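PDB 3DC7: putative uncharacterized protein lp_3323 from Lactobacillus plantarum, which is of unknown function but probably hydrolyses ester or acyl bonds, like other GDSL-type lipases and acylhydrolases. Local coordinates for residues A[54-59]-A[78-83]; A[22-27]-A[48-53]; A[99-104]-A[111-116]. One frame throughout, in Å; residues are numbered along the deposited sequence.

Contacts 1 and 2 are neighbours at one flank of the parallel sheet, their centres about 9 Å apart. They are stitched together where strands 56-59 and 24-28 pair, with Leu58 N 2.8 Å from Trp26 O, a probable hydrogen bond. Contact 3 is remote: its centre is about 25 Å from that of contact 1 and 30 Å from that of contact 2, and contacts 2 and 3 lie on opposite sides of the chain's centre. Strand 24-28 leads into the GDS sequence, which in this family carries the nucleophilic serine. Contact 2 packs the start of that strand, contact 1 the adjacent edge strand, and contact 3 the beginning of helix 112-126.

Contact 1: residues A[54-59]-A[78-83]; sequences RSDNLG and AIPEDA
In the alpha/beta/alpha fold of the SGNH hydrolases, strand 56-59 forms one edge of the parallel sheet, and the chain leaving it passes through helix 72-75 and returns as loop 78-83 before strand 85-89. Arg54, Asp56 and Leu58, alternate residues along the strand and its approach, face that loop. Arg54 joins two acids into a salt-bridge network. Extended from CG to NE, it gives NE to Asp56 OD1 at 2.6 Å, in the guanidinium plane and on the syn lone pair of the carboxylate. Its NH2 reaches Asp82 OD1 at 2.8 Å, this time from 49° out of the carboxylate plane. The type I turn Pro80 to Ala83, closed by Ala83 N to Pro80 O, sets Asp82 near the arginine. The Pro80 ring packs against both groups, its CG 3.2 Å from Asp56 OD1 and its CB 3.3 Å from Arg54 NH2. Flanking positive charge probably favours the ionised form of both acids. Farther along, Leu58 and Ile79 cross at about a right angle, and the closest apolar approach is Leu58 CD1 to Ile79 CG1, 3.5 Å.

Contact 2: residues A[22-27]-A[48-53]; sequences KRPAWL and ADWDVE
Arg23 and Glu53 run side by side in the same direction, and their charged ends meet through Arg23 NH1 and Glu53 OE1 at 3.0 Å, a salt bridge. The oxygen lies close to the guanidinium plane, whereas the nitrogen approaches it from 36° above the carboxylate plane. The CG-CD part of Arg23 lies along the acid, Arg23 CD 3.7 Å from Glu53 CD, and the bend at chi3 (-43°) then turns the guanidinium so that NH1 meets the carboxylate. At the backbone, Glu53 N makes a weak hydrogen bond to the O of Lys22, the residue before Arg23 (2.8 Å), tying the two chains together beside the ion pair.

The apolar half begins at Pro24, whose CD touches Val52 CG1 at 3.8 Å. Pro24 CB comes to the edge of the Trp50 ring, 4.1 Å from CZ3. Trp50 and Trp26 arrive from opposite directions; their six-membered rings are tilted by 23° but slid apart, so they barely overlap, and contact runs through Trp26 CZ2 and Trp50 CZ3 at 3.7 Å.

Bonds to outside partners help to hold these groups: Trp26 NE1 donates to Ser55 OG, Trp50 NE1 to Gln217, and Arg23 NE to the Asp82 carbonyl. A leucine in place of Arg23 would probably leave the Glu53 carboxylate without its cationic mate and the Asp82 carbonyl without its NE donor. A Schellman motif at Asp51, where phi turns positive, closes the helix and leads the chain to Val52 and Glu53.

The contact therefore belongs to the beta-alpha-beta unit of strand 24-28, helix 42-50 and strand 56-59: the helix end packs against the beginning of strand 24-28, which lies between strands 56-59 and 85-89 in the sheet, and helix 206-223 contributes Leu216 against Trp26 and Leu220 against Trp50.

Contact 3: residues A[99-104]-A[111-116]; sequences QPLGQY and TFYGAL
Leu101 and Phe112 both place CG anti to their backbone N (chi1 -178° and -170°), and from these positions their side chains cross with Leu101 CD1 3.9 Å from Phe112 CD2. Thr111 differs: chi1 of 61° puts OG1 between the backbone N and carbonyl carbon, where it accepts from Gly114 N at 3.3 Å. This is the N-cap of helix 112-126.

The incoming loop does the remaining capping with its backbone. Phe112 N donates to Pro100 O at 2.9 Å, in the carbonyl plane, and Tyr113 N donates to Leu101 O at 3.2 Å, nearly in line with the carbonyl bond. Gly102 then passes close against the cap residue, its CA 3.6 Å from Thr111 CB. A side chain on Gly102 would collide with that carbon, and its positive phi also suits glycine.

Tyr113 loses the most surface to the opposite segment. The loop wraps one face of its ring: Tyr104 N stands 3.6 Å above the plane over the centre, and the carbonyl carbon of Gln103 lies nearer the rim. Leu101 CG packs at 4.0 Å from CE2 of the Tyr113 ring, while the Tyr104 side chain crosses Tyr113 at about a right angle, CB to CE1 3.9 Å. Both phenols find partners on helix 159-173, Tyr113 OH with Gln168 and Tyr104 OH with Asp172. Tyr104 also packs on Arg158 of the second subunit.

Chemically, the first three helical amides, those of Phe112, Tyr113 and Gly114, each have a protein acceptor, two loop carbonyls and one hydroxyl. The partial positive charge expected at the helix start is probably offset by these three oxygens. Thr111 OG1 also bonds Asp106 OD2, and that carboxylate would probably add to the offset.

Contact 1: residues A[54-59]-A[78-83]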
loop_
_atom_site.group_PDB
_atom_site.type_symbol
_atom_site.label_atom_id
_atom_site.label_comp_id
_atom_site.label_asym_id
_atom_site.label_seq_id
_atom_site.Cartn_x
_atom_site.Cartn_y
_atom_site.Cartn_z
ATOM N N ARG A 54 -11.012 24.768 -15.377
ATOM C CA ARG A 54 -10.723 25.636 -14.231
ATOM C C ARG A 54 -10.133 24.851 -13.060
ATOM O O ARG A 54 -10.335 23.648 -12.953
ATOM C CB ARG A 54 -11.963 26.425 -13.783
ATOM C CG ARG A 54 -13.078 25.569 -13.221
ATOM C CD ARG A 54 -13.923 26.343 -12.214
ATOM N NE ARG A 54 -14.667 25.417 -11.368
ATOM C CZ ARG A 54 -15.828 24.864 -11.691
ATOM N NH1 ARG A 54 -16.413 25.145 -12.852
ATOM N NH2 ARG A 54 -16.401 24.018 -10.848
ATOM N N SER A 55 -9.396 25.543 -12.198
ATOM C CA SER A 55 -8.719 24.914 -11.068
ATOM C C SER A 55 -9.022 25.722 -9.819
ATOM O O SER A 55 -8.485 26.821 -9.640
ATOM C CB SER A 55 -7.203 24.840 -11.319
ATOM O OG SER A 55 -6.525 24.079 -10.321
ATOM N N ASP A 56 -9.890 25.180 -8.966
ATOM C CA ASP A 56 -10.325 25.867 -7.749
ATOM C C ASP A 56 -9.400 25.630 -6.563
ATOM O O ASP A 56 -9.223 24.501 -6.096
ATOM C CB ASP A 56 -11.762 25.490 -7.402
ATOM C CG ASP A 56 -12.746 25.933 -8.476
ATOM O OD1 ASP A 56 -13.328 25.052 -9.142
ATOM O OD2 ASP A 56 -12.923 27.160 -8.677
ATOM N N ASN A 57 -8.814 26.719 -6.083
ATOM C CA ASN A 57 -7.852 26.681 -4.997
ATOM C C ASN A 57 -8.540 27.013 -3.679
ATOM O O ASN A 57 -8.931 28.163 -3.451
ATOM C CB ASN A 57 -6.726 27.672 -5.291
ATOM C CG ASN A 57 -5.563 27.562 -4.317
ATOM O OD1 ASN A 57 -5.742 27.238 -3.144
ATOM N ND2 ASN A 57 -4.362 27.875 -4.797
ATOM N N LEU A 58 -8.690 26.003 -2.818
ATOM C CA LEU A 58 -9.283 26.192 -1.494
ATOM C C LEU A 58 -8.253 25.992 -0.377
ATOM O O LEU A 58 -8.535 25.377 0.650
ATOM C CB LEU A 58 -10.475 25.252 -1.310
ATOM C CG LEU A 58 -11.556 25.498 -2.353
ATOM C CD1 LEU A 58 -12.332 24.238 -2.650
ATOM C CD2 LEU A 58 -12.462 26.631 -1.896
ATOM N N GLY A 59 -7.053 26.513 -0.596
ATOM C CA GLY A 59 -5.989 26.430 0.396
ATOM C C GLY A 59 -6.013 27.688 1.238
ATOM O O GLY A 59 -6.257 28.782 0.727
ATOM N N ALA A 78 -17.445 24.683 0.547
ATOM C CA ALA A 78 -17.208 25.686 -0.507
ATOM C C ALA A 78 -16.694 25.101 -1.830
ATOM O O ALA A 78 -16.519 25.834 -2.807
ATOM C CB ALA A 78 -16.248 26.779 -0.005
ATOM N N ILE A 79 -16.427 23.795 -1.849
ATOM C CA ILE A 79 -16.042 23.097 -3.082
ATOM C C ILE A 79 -17.189 23.249 -4.101
ATOM O O ILE A 79 -18.360 23.032 -3.759
ATOM C CB ILE A 79 -15.672 21.588 -2.808
ATOM C CG1 ILE A 79 -14.397 21.476 -1.953
ATOM C CG2 ILE A 79 -15.499 20.794 -4.097
ATOM C CD1 ILE A 79 -14.180 20.079 -1.328
ATOM N N PRO A 80 -16.857 23.659 -5.343
ATOM C CA PRO A 80 -17.868 23.833 -6.407
ATOM C C PRO A 80 -18.688 22.566 -6.648
ATOM O O PRO A 80 -18.141 21.451 -6.613
ATOM C CB PRO A 80 -17.023 24.136 -7.639
ATOM C CG PRO A 80 -15.733 24.653 -7.107
ATOM C CD PRO A 80 -15.495 23.984 -5.813
ATOM N N GLU A 81 -19.985 22.732 -6.887
ATOM C CA GLU A 81 -20.888 21.584 -7.082
ATOM C C GLU A 81 -20.511 20.669 -8.277
ATOM O O GLU A 81 -20.765 19.458 -8.250
ATOM C CB GLU A 81 -22.354 22.040 -7.140
ATOM C CG GLU A 81 -23.087 21.882 -5.793
ATOM C CD GLU A 81 -23.859 23.136 -5.337
ATOM O OE1 GLU A 81 -24.413 23.867 -6.197
ATOM O OE2 GLU A 81 -23.920 23.383 -4.101
ATOM N N ASP A 82 -19.885 21.247 -9.300
ATOM C CA ASP A 82 -19.472 20.473 -10.477
ATOM C C ASP A 82 -17.956 20.193 -10.540
ATOM O O ASP A 82 -17.379 20.041 -11.625
ATOM C CB ASP A 82 -19.967 21.152 -11.759
ATOM C CG ASP A 82 -19.385 22.537 -11.946
ATOM O OD1 ASP A 82 -19.033 23.190 -10.934
ATOM O OD2 ASP A 82 -19.290 22.977 -13.116
ATOM N N ALA A 83 -17.317 20.119 -9.376
ATOM C CA ALA A 83 -15.945 19.633 -9.280
ATOM C C ALA A 83 -15.879 18.216 -9.843
ATOM O O ALA A 83 -16.729 17.390 -9.517
ATOM C CB ALA A 83 -15.496 19.639 -7.839
#

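Contact 2: residues A[22-27]-A[48-53]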
loop_
_atom_site.group_PDB
_atom_site.type_symbol
_atom_site.label_atom_id
_atom_site.label_comp_id
_atom_site.label_asym_id
_atom_site.label_seq_id
_atom_site.Cartn_x
_atom_site.Cartn_y
_atom_site.Cartn_z
ATOM N N LYS A 22 -10.749 18.076 -15.661
ATOM C CA LYS A 22 -11.012 19.408 -16.219
ATOM C C LYS A 22 -11.355 20.451 -15.158
ATOM O O LYS A 22 -11.112 21.626 -15.363
ATOM C CB LYS A 22 -12.128 19.346 -17.270
ATOM C CG LYS A 22 -11.874 18.322 -18.395
ATOM C CD LYS A 22 -13.103 18.115 -19.323
ATOM C CE LYS A 22 -14.375 17.632 -18.582
ATOM N NZ LYS A 22 -14.165 16.511 -17.606
ATOM N N ARG A 23 -11.919 20.014 -14.032
ATOM C CA ARG A 23 -12.392 20.911 -12.978
ATOM C C ARG A 23 -11.975 20.433 -11.587
ATOM O O ARG A 23 -12.838 20.151 -10.735
ATOM C CB ARG A 23 -13.921 21.062 -13.051
ATOM C CG ARG A 23 -14.416 21.907 -14.229
ATOM C CD ARG A 23 -15.944 21.881 -14.387
ATOM N NE ARG A 23 -16.532 20.548 -14.225
ATOM C CZ ARG A 23 -16.598 19.625 -15.181
ATOM N NH1 ARG A 23 -16.110 19.868 -16.398
ATOM N NH2 ARG A 23 -17.152 18.449 -14.917
ATOM N N PRO A 24 -10.649 20.343 -11.340
ATOM C CA PRO A 24 -10.198 19.877 -10.023
ATOM C C PRO A 24 -10.457 20.908 -8.932
ATOM O O PRO A 24 -10.484 22.113 -9.205
ATOM C CB PRO A 24 -8.695 19.702 -10.209
ATOM C CG PRO A 24 -8.333 20.679 -11.292
ATOM C CD PRO A 24 -9.515 20.674 -12.225
ATOM N N ALA A 25 -10.642 20.434 -7.707
ATOM C CA ALA A 25 -10.748 21.316 -6.556
ATOM C C ALA A 25 -9.715 20.868 -5.521
ATOM O O ALA A 25 -9.625 19.692 -5.183
ATOM C CB ALA A 25 -12.148 21.269 -5.981
ATOM N N TRP A 26 -8.954 21.824 -5.014
ATOM C CA TRP A 26 -7.814 21.549 -4.147
ATOM C C TRP A 26 -8.051 22.139 -2.765
ATOM O O TRP A 26 -7.990 23.352 -2.582
ATOM C CB TRP A 26 -6.555 22.146 -4.776
ATOM C CG TRP A 26 -6.350 21.723 -6.222
ATOM C CD1 TRP A 26 -6.728 22.414 -7.339
ATOM C CD2 TRP A 26 -5.708 20.526 -6.691
ATOM N NE1 TRP A 26 -6.360 21.728 -8.474
ATOM C CE2 TRP A 26 -5.735 20.564 -8.108
ATOM C CE3 TRP A 26 -5.118 19.423 -6.054
ATOM C CZ2 TRP A 26 -5.202 19.539 -8.900
ATOM C CZ3 TRP A 26 -4.573 18.397 -6.852
ATOM C CH2 TRP A 26 -4.624 18.468 -8.253
ATOM N N LEU A 27 -8.349 21.275 -1.798
ATOM C CA LEU A 27 -8.607 21.714 -0.427
ATOM C C LEU A 27 -7.386 21.457 0.436
ATOM O O LEU A 27 -6.931 20.321 0.539
ATOM C CB LEU A 27 -9.837 20.989 0.133
ATOM C CG LEU A 27 -10.294 21.273 1.569
ATOM C CD1 LEU A 27 -10.770 22.710 1.744
ATOM C CD2 LEU A 27 -11.383 20.270 2.001
ATOM N N ALA A 48 -1.757 22.862 -15.413
ATOM C CA ALA A 48 -1.167 23.154 -16.724
ATOM C C ALA A 48 -1.063 21.907 -17.609
ATOM O O ALA A 48 -1.476 21.937 -18.771
ATOM C CB ALA A 48 0.195 23.815 -16.561
ATOM N N ASP A 49 -0.536 20.816 -17.053
ATOM C CA ASP A 49 -0.420 19.539 -17.760
ATOM C C ASP A 49 -1.771 18.967 -18.174
ATOM O O ASP A 49 -1.871 18.285 -19.193
ATOM C CB ASP A 49 0.293 18.498 -16.889
ATOM C CG ASP A 49 1.731 18.866 -16.589
ATOM O OD1 ASP A 49 2.251 19.854 -17.174
ATOM O OD2 ASP A 49 2.351 18.161 -15.754
ATOM N N TRP A 50 -2.799 19.224 -17.370
ATOM C CA TRP A 50 -4.129 18.683 -17.633
ATOM C C TRP A 50 -4.952 19.555 -18.576
ATOM O O TRP A 50 -6.000 19.122 -19.044
ATOM C CB TRP A 50 -4.899 18.499 -16.326
ATOM C CG TRP A 50 -4.343 17.465 -15.390
ATOM C CD1 TRP A 50 -3.383 16.528 -15.664
ATOM C CD2 TRP A 50 -4.749 17.239 -14.036
ATOM N NE1 TRP A 50 -3.153 15.750 -14.552
ATOM C CE2 TRP A 50 -3.983 16.163 -13.543
ATOM C CE3 TRP A 50 -5.679 17.852 -13.186
ATOM C CZ2 TRP A 50 -4.110 15.693 -12.233
ATOM C CZ3 TRP A 50 -5.810 17.384 -11.900
ATOM C CH2 TRP A 50 -5.026 16.311 -11.433
ATOM N N ASP A 51 -4.474 20.772 -18.841
ATOM C CA ASP A 51 -5.220 21.808 -19.566
ATOM C C ASP A 51 -6.634 21.917 -19.017
ATOM O O ASP A 51 -7.627 21.657 -19.708
ATOM C CB ASP A 51 -5.211 21.577 -21.088
ATOM C CG ASP A 51 -5.711 22.799 -21.872
ATOM O OD1 ASP A 51 -5.077 23.887 -21.801
ATOM O OD2 ASP A 51 -6.753 22.665 -22.560
ATOM N N VAL A 52 -6.706 22.299 -17.749
ATOM C CA VAL A 52 -7.972 22.361 -17.035
ATOM C C VAL A 52 -8.843 23.490 -17.562
ATOM O O VAL A 52 -8.355 24.515 -18.044
ATOM C CB VAL A 52 -7.764 22.501 -15.491
ATOM C CG1 VAL A 52 -7.014 21.306 -14.948
ATOM C CG2 VAL A 52 -7.019 23.796 -15.142
ATOM N N GLU A 53 -10.142 23.249 -17.490
ATOM C CA GLU A 53 -11.166 24.232 -17.755
ATOM C C GLU A 53 -11.126 25.254 -16.612
ATOM O O GLU A 53 -11.166 26.465 -16.852
ATOM C CB GLU A 53 -12.506 23.492 -17.885
ATOM C CG GLU A 53 -13.785 24.283 -17.678
ATOM C CD GLU A 53 -15.037 23.385 -17.686
ATOM O OE1 GLU A 53 -14.910 22.154 -17.944
ATOM O OE2 GLU A 53 -16.149 23.916 -17.435
#

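Contact 3: residues A[99-104]-A[111-116]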
loop_
_atom_site.group_PDB
_atom_site.type_symbol
_atom_site.label_atom_id
_atom_site.label_comp_id
_atom_site.label_asym_id
_atom_site.label_seq_id
_atom_site.Cartn_x
_atom_site.Cartn_y
_atom_site.Cartn_z
ATOM N N GLN A 99 -3.627 20.212 17.299
ATOM C CA GLN A 99 -5.015 19.727 17.302
ATOM C C GLN A 99 -5.067 18.441 18.134
ATOM O O GLN A 99 -4.305 17.512 17.869
ATOM C CB GLN A 99 -5.510 19.469 15.873
ATOM C CG GLN A 99 -6.982 19.024 15.735
ATOM C CD GLN A 99 -7.967 20.156 15.972
ATOM O OE1 GLN A 99 -8.806 20.102 16.890
ATOM N NE2 GLN A 99 -7.862 21.203 15.158
ATOM N N PRO A 100 -5.947 18.380 19.164
ATOM C CA PRO A 100 -6.023 17.098 19.874
ATOM C C PRO A 100 -6.266 15.991 18.860
ATOM O O PRO A 100 -7.029 16.188 17.905
ATOM C CB PRO A 100 -7.231 17.270 20.802
ATOM C CG PRO A 100 -7.276 18.762 21.058
ATOM C CD PRO A 100 -6.881 19.377 19.727
ATOM N N LEU A 101 -5.584 14.868 19.038
ATOM C CA LEU A 101 -5.693 13.755 18.103
ATOM C C LEU A 101 -7.032 13.042 18.240
ATOM O O LEU A 101 -7.681 12.709 17.244
ATOM C CB LEU A 101 -4.545 12.768 18.301
ATOM C CG LEU A 101 -4.500 11.565 17.358
ATOM C CD1 LEU A 101 -4.319 11.997 15.921
ATOM C CD2 LEU A 101 -3.414 10.603 17.783
ATOM N N GLY A 102 -7.452 12.821 19.481
ATOM C CA GLY A 102 -8.652 12.068 19.733
ATOM C C GLY A 102 -8.402 10.598 19.488
ATOM O O GLY A 102 -7.263 10.136 19.498
ATOM N N GLN A 103 -9.484 9.875 19.243
ATOM C CA GLN A 103 -9.480 8.424 19.215
ATOM C C GLN A 103 -10.393 7.967 18.070
ATOM O O GLN A 103 -11.395 8.616 17.749
ATOM C CB GLN A 103 -10.002 7.925 20.568
ATOM C CG GLN A 103 -9.760 6.472 20.862
ATOM C CD GLN A 103 -9.957 6.119 22.337
ATOM O OE1 GLN A 103 -9.690 6.932 23.241
ATOM N NE2 GLN A 103 -10.412 4.891 22.586
ATOM N N TYR A 104 -10.028 6.857 17.443
ATOM C CA TYR A 104 -10.837 6.269 16.384
ATOM C C TYR A 104 -12.268 6.040 16.900
ATOM O O TYR A 104 -12.471 5.410 17.930
ATOM C CB TYR A 104 -10.180 4.971 15.906
ATOM C CG TYR A 104 -10.929 4.248 14.819
ATOM C CD1 TYR A 104 -11.655 3.091 15.103
ATOM C CD2 TYR A 104 -10.905 4.706 13.510
ATOM C CE1 TYR A 104 -12.346 2.404 14.104
ATOM C CE2 TYR A 104 -11.594 4.037 12.499
ATOM C CZ TYR A 104 -12.315 2.882 12.810
ATOM O OH TYR A 104 -13.005 2.207 11.826
ATOM N N THR A 111 -11.623 16.945 17.699
ATOM C CA THR A 111 -10.435 16.108 17.582
ATOM C C THR A 111 -10.125 15.835 16.123
ATOM O O THR A 111 -10.987 15.996 15.255
ATOM C CB THR A 111 -10.573 14.767 18.354
ATOM O OG1 THR A 111 -11.659 14.000 17.823
ATOM C CG2 THR A 111 -10.790 15.004 19.858
ATOM N N PHE A 112 -8.896 15.419 15.858
ATOM C CA PHE A 112 -8.459 15.122 14.490
ATOM C C PHE A 112 -9.273 13.981 13.881
ATOM O O PHE A 112 -9.675 14.056 12.732
ATOM C CB PHE A 112 -6.973 14.772 14.480
ATOM C CG PHE A 112 -6.379 14.684 13.102
ATOM C CD1 PHE A 112 -6.400 15.781 12.245
ATOM C CD2 PHE A 112 -5.778 13.513 12.671
ATOM C CE1 PHE A 112 -5.836 15.702 10.978
ATOM C CE2 PHE A 112 -5.209 13.433 11.398
ATOM C CZ PHE A 112 -5.246 14.528 10.554
ATOM N N TYR A 113 -9.515 12.938 14.667
ATOM C CA TYR A 113 -10.305 11.787 14.224
ATOM C C TYR A 113 -11.751 12.147 13.928
ATOM O O TYR A 113 -12.310 11.733 12.905
ATOM C CB TYR A 113 -10.282 10.692 15.277
ATOM C CG TYR A 113 -9.146 9.710 15.169
ATOM C CD1 TYR A 113 -9.172 8.669 14.219
ATOM C CD2 TYR A 113 -8.068 9.770 16.049
ATOM C CE1 TYR A 113 -8.132 7.730 14.146
ATOM C CE2 TYR A 113 -7.022 8.847 15.980
ATOM C CZ TYR A 113 -7.064 7.836 15.031
ATOM O OH TYR A 113 -6.035 6.933 14.980
ATOM N N GLY A 114 -12.357 12.920 14.830
ATOM C CA GLY A 114 -13.714 13.409 14.639
ATOM C C GLY A 114 -13.833 14.304 13.427
ATOM O O GLY A 114 -14.806 14.217 12.683
ATOM N N ALA A 115 -12.836 15.154 13.203
ATOM C CA ALA A 115 -12.893 16.077 12.073
ATOM C C ALA A 115 -12.730 15.377 10.711
ATOM O O ALA A 115 -13.440 15.720 9.765
ATOM C CB ALA A 115 -11.917 17.199 12.242
ATOM N N LEU A 116 -11.832 14.392 10.619
ATOM C CA LEU A 116 -11.772 13.495 9.452
ATOM C C LEU A 116 -13.116 12.827 9.137
ATOM O O LEU A 116 -13.540 12.815 7.980
ATOM C CB LEU A 116 -10.689 12.421 9.624
ATOM C CG LEU A 116 -9.236 12.906 9.545
ATOM C CD1 LEU A 116 -8.272 11.855 10.095
ATOM C CD2 LEU A 116 -8.877 13.289 8.111
#